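Local coordinates for putative platelet activating factor (Streptococcus pneumoniae, PDB 2HSJ), which is of unknown function but belongs to the GDSL-like lipase/acylhydrolase family, and so probably hydrolyses ester or related acyl bonds, at residues D[18-23]-D[64-69]. Numbering follows the deposited sequence.
Sequences EKIQTK and GIRGYQ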
ATOM      1  N   GLU D  18      29.264  -2.468   2.162  1.00 15.25           N
ATOM      2  CA  GLU D  18      28.936  -3.745   2.769  1.00 16.77           C
ATOM      3  C   GLU D  18      27.828  -3.594   3.830  1.00 14.19           C
ATOM      4  O   GLU D  18      26.902  -4.416   3.878  1.00 14.73           O
ATOM      5  CB  GLU D  18      30.193  -4.347   3.408  1.00 17.11           C
ATOM      6  CG  GLU D  18      29.965  -5.666   4.120  1.00 22.62           C
ATOM      7  CD  GLU D  18      31.208  -6.172   4.835  1.00 22.82           C
ATOM      8  OE1 GLU D  18      32.338  -5.953   4.306  1.00 29.74           O
ATOM      9  OE2 GLU D  18      31.061  -6.781   5.927  1.00 28.27           O
ATOM     10  N   LYS D  19      27.892  -2.528   4.628  1.00 14.18           N
ATOM     11  CA  LYS D  19      26.830  -2.262   5.614  1.00 13.49           C
ATOM     12  C   LYS D  19      25.478  -2.033   4.931  1.00 12.49           C
ATOM     13  O   LYS D  19      24.444  -2.482   5.422  1.00 11.97           O
ATOM     14  CB  LYS D  19      27.180  -1.057   6.481  1.00 14.23           C
ATOM     15  CG  LYS D  19      28.252  -1.366   7.510  1.00 17.80           C
ATOM     16  CD  LYS D  19      28.939  -0.097   8.060  1.00 21.17           C
ATOM     17  CE  LYS D  19      27.955   0.909   8.657  1.00 25.58           C
ATOM     18  NZ  LYS D  19      28.655   2.142   9.180  1.00 26.62           N
ATOM     19  N   ILE D  20      25.490  -1.298   3.821  1.00 11.85           N
ATOM     20  CA  ILE D  20      24.225  -1.037   3.135  1.00 11.18           C
ATOM     21  C   ILE D  20      23.699  -2.299   2.462  1.00 11.16           C
ATOM     22  O   ILE D  20      22.500  -2.564   2.508  1.00 10.70           O
ATOM     23  CB  ILE D  20      24.327   0.134   2.147  1.00 12.32           C
ATOM     24  CG1 ILE D  20      24.655   1.409   2.927  1.00 14.36           C
ATOM     25  CG2 ILE D  20      23.027   0.269   1.358  1.00 12.55           C
ATOM     26  CD1 ILE D  20      25.214   2.557   2.064  1.00 14.71           C
ATOM     27  N   GLN D  21      24.598  -3.108   1.897  1.00  9.94           N
ATOM     28  CA  GLN D  21      24.151  -4.382   1.338  1.00 10.50           C
ATOM     29  C   GLN D  21      23.471  -5.286   2.391  1.00 10.59           C
ATOM     30  O   GLN D  21      22.440  -5.922   2.126  1.00 11.87           O
ATOM     31  CB  GLN D  21      25.349  -5.080   0.697  1.00 10.17           C
ATOM     32  CG  GLN D  21      25.810  -4.389  -0.553  1.00 12.41           C
ATOM     33  CD  GLN D  21      27.191  -4.798  -1.014  1.00 13.85           C
ATOM     34  OE1 GLN D  21      27.998  -5.305  -0.227  1.00 14.05           O
ATOM     35  NE2 GLN D  21      27.486  -4.537  -2.297  1.00 13.95           N
ATOM     36  N   THR D  22      24.039  -5.311   3.595  1.00 10.70           N
ATOM     37  CA  THR D  22      23.474  -6.103   4.671  1.00 11.34           C
ATOM     38  C   THR D  22      22.079  -5.577   5.059  1.00 10.77           C
ATOM     39  O   THR D  22      21.119  -6.341   5.241  1.00 11.78           O
ATOM     40  CB  THR D  22      24.426  -6.093   5.872  1.00 11.35           C
ATOM     41  OG1 THR D  22      25.635  -6.791   5.499  1.00 12.83           O
ATOM     42  CG2 THR D  22      23.768  -6.763   7.099  1.00 12.03           C
ATOM     43  N   LYS D  23      21.988  -4.263   5.150  1.00  9.95           N
ATOM     44  CA  LYS D  23      20.731  -3.581   5.459  1.00 10.93           C
ATOM     45  C   LYS D  23      19.672  -3.963   4.420  1.00  9.59           C
ATOM     46  O   LYS D  23      18.557  -4.381   4.772  1.00 10.88           O
ATOM     47  CB  LYS D  23      20.975  -2.075   5.438  1.00 11.14           C
ATOM     48  CG  LYS D  23      19.763  -1.219   5.851  1.00 13.00           C
ATOM     49  CD  LYS D  23      19.979   0.257   5.657  1.00 13.20           C
ATOM     50  CE  LYS D  23      18.893   1.081   6.368  1.00 15.55           C
ATOM     51  NZ  LYS D  23      19.025   2.563   6.054  1.00 14.58           N
ATOM     52  N   GLY D  64      19.774   2.024  -4.048  1.00 10.86           N
ATOM     53  CA  GLY D  64      21.056   2.581  -4.516  1.00 10.02           C
ATOM     54  C   GLY D  64      22.136   2.493  -3.447  1.00 10.39           C
ATOM     55  O   GLY D  64      21.846   2.426  -2.240  1.00 10.46           O
ATOM     56  N   ILE D  65      23.391   2.501  -3.890  1.00 10.01           N
ATOM     57  CA  ILE D  65      24.535   2.472  -2.977  1.00 10.54           C
ATOM     58  C   ILE D  65      25.643   3.377  -3.494  1.00 10.81           C
ATOM     59  O   ILE D  65      26.091   3.247  -4.652  1.00 11.19           O
ATOM     60  CB  ILE D  65      25.103   1.043  -2.784  1.00  9.83           C
ATOM     61  CG1 ILE D  65      24.011   0.106  -2.275  1.00 11.19           C
ATOM     62  CG2 ILE D  65      26.332   1.069  -1.849  1.00 10.06           C
ATOM     63  CD1 ILE D  65      24.467  -1.268  -1.809  1.00 11.83           C
ATOM     64  N   ARG D  66      26.102   4.280  -2.632  1.00 10.84           N
ATOM     65  CA  ARG D  66      27.180   5.196  -2.997  1.00 12.26           C
ATOM     66  C   ARG D  66      28.394   4.446  -3.521  1.00 12.04           C
ATOM     67  O   ARG D  66      28.719   3.346  -3.071  1.00 10.72           O
ATOM     68  CB  ARG D  66      27.590   6.025  -1.786  1.00 13.23           C
ATOM     69  CG  ARG D  66      28.284   5.150  -0.691  1.00 15.47           C
ATOM     70  CD  ARG D  66      28.285   5.757   0.656  1.00 22.16           C
ATOM     71  NE  ARG D  66      26.952   5.777   1.234  1.00 20.81           N
ATOM     72  CZ  ARG D  66      26.728   6.141   2.483  1.00 21.64           C
ATOM     73  NH1 ARG D  66      27.762   6.463   3.262  1.00 21.17           N
ATOM     74  NH2 ARG D  66      25.497   6.173   2.954  1.00 19.58           N
ATOM     75  N   GLY D  67      29.032   5.049  -4.516  1.00 12.30           N
ATOM     76  CA  GLY D  67      30.262   4.530  -5.067  1.00 13.07           C
ATOM     77  C   GLY D  67      30.112   3.275  -5.918  1.00 13.21           C
ATOM     78  O   GLY D  67      31.127   2.678  -6.320  1.00 14.48           O
ATOM     79  N   TYR D  68      28.875   2.868  -6.232  1.00 13.01           N
ATOM     80  CA  TYR D  68      28.695   1.558  -6.886  1.00 11.67           C
ATOM     81  C   TYR D  68      29.157   1.619  -8.334  1.00 12.06           C
ATOM     82  O   TYR D  68      29.108   2.668  -8.969  1.00 12.36           O
ATOM     83  CB  TYR D  68      27.230   1.166  -6.892  1.00 12.29           C
ATOM     84  CG  TYR D  68      26.896  -0.166  -6.242  1.00 11.12           C
ATOM     85  CD1 TYR D  68      27.642  -0.673  -5.163  1.00 12.38           C
ATOM     86  CD2 TYR D  68      25.761  -0.887  -6.663  1.00 12.04           C
ATOM     87  CE1 TYR D  68      27.259  -1.888  -4.538  1.00 11.75           C
ATOM     88  CE2 TYR D  68      25.381  -2.062  -6.043  1.00 11.79           C
ATOM     89  CZ  TYR D  68      26.112  -2.541  -4.997  1.00  9.84           C
ATOM     90  OH  TYR D  68      25.733  -3.702  -4.398  1.00 11.56           O
ATOM     91  N   GLN D  69      29.606   0.477  -8.805  1.00 13.03           N
ATOM     92  CA  GLN D  69      30.036   0.273 -10.181  1.00 13.19           C
ATOM     93  C   GLN D  69      29.304  -0.950 -10.673  1.00 12.51           C
ATOM     94  O   GLN D  69      28.819  -1.746  -9.881  1.00 12.23           O
ATOM     95  CB  GLN D  69      31.527  -0.014 -10.255  1.00 14.19           C
ATOM     96  CG  GLN D  69      32.399   1.123  -9.790  1.00 16.13           C
ATOM     97  CD  GLN D  69      33.850   0.692  -9.669  1.00 19.18           C
ATOM     98  OE1 GLN D  69      34.454   0.815  -8.613  1.00 22.63           O
ATOM     99  NE2 GLN D  69      34.405   0.174 -10.747  1.00 19.15           N
TER
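Ile20 and Ile65 point at each other where helix 3-30 packs on a loop. Their side chains run past one another in opposite directions and make an apolar contact. The branch methyl CG2 of Ile20 lies against CG1 of Ile65, 3.8 Å away. CD1 of Ile65 reaches further and meets the aliphatic part of Gln21, 3.6 Å from its CG. The two methyls of Ile20 serve different partners. CG1 stands beside the backbone N (chi1 -63°), and this carries CD1 toward Arg66. There CD1 sits over one face of the guanidinium, 3.7 Å from NH2, and the two side chains cross at about a right angle. NH2 of Arg66 also forms a salt bridge with Glu46, so the charged end has an acid partner while a methyl covers one face.

Gln21 makes the polar link. Beyond CG its chain is extended, and NE2 gives a hydrogen bond to Tyr68 OH (2.9 Å, 163° at the hydrogen). The phenol oxygen lies nearly in the amide plane, and NE2 meets the ring at its edge. Amide and ring planes are 64° apart. Tyr68 OH is also hydrogen-bonded to His80 NE2, so two side chains hold the phenol end. One face of the ring is covered toward its rim by CB of Ile65 in its own loop.

A type II turn from Ile65 to Tyr68 shapes the loop, with Gly67 at positive phi. In this SGNH-hydrolase-like alpha/beta fold, the N-terminal helix 3-30 packs over the loop that joins strand 60-64, the outermost strand of the parallel sheet within this chain, to helix 70-75. Gln17 and Tyr24 of helix 3-30 bond to the carbonyls of Arg66 and Gly64, while helix 43-46 flanks the loop through Glu46 and through Ser43, whose OG bonds to Gly67 N.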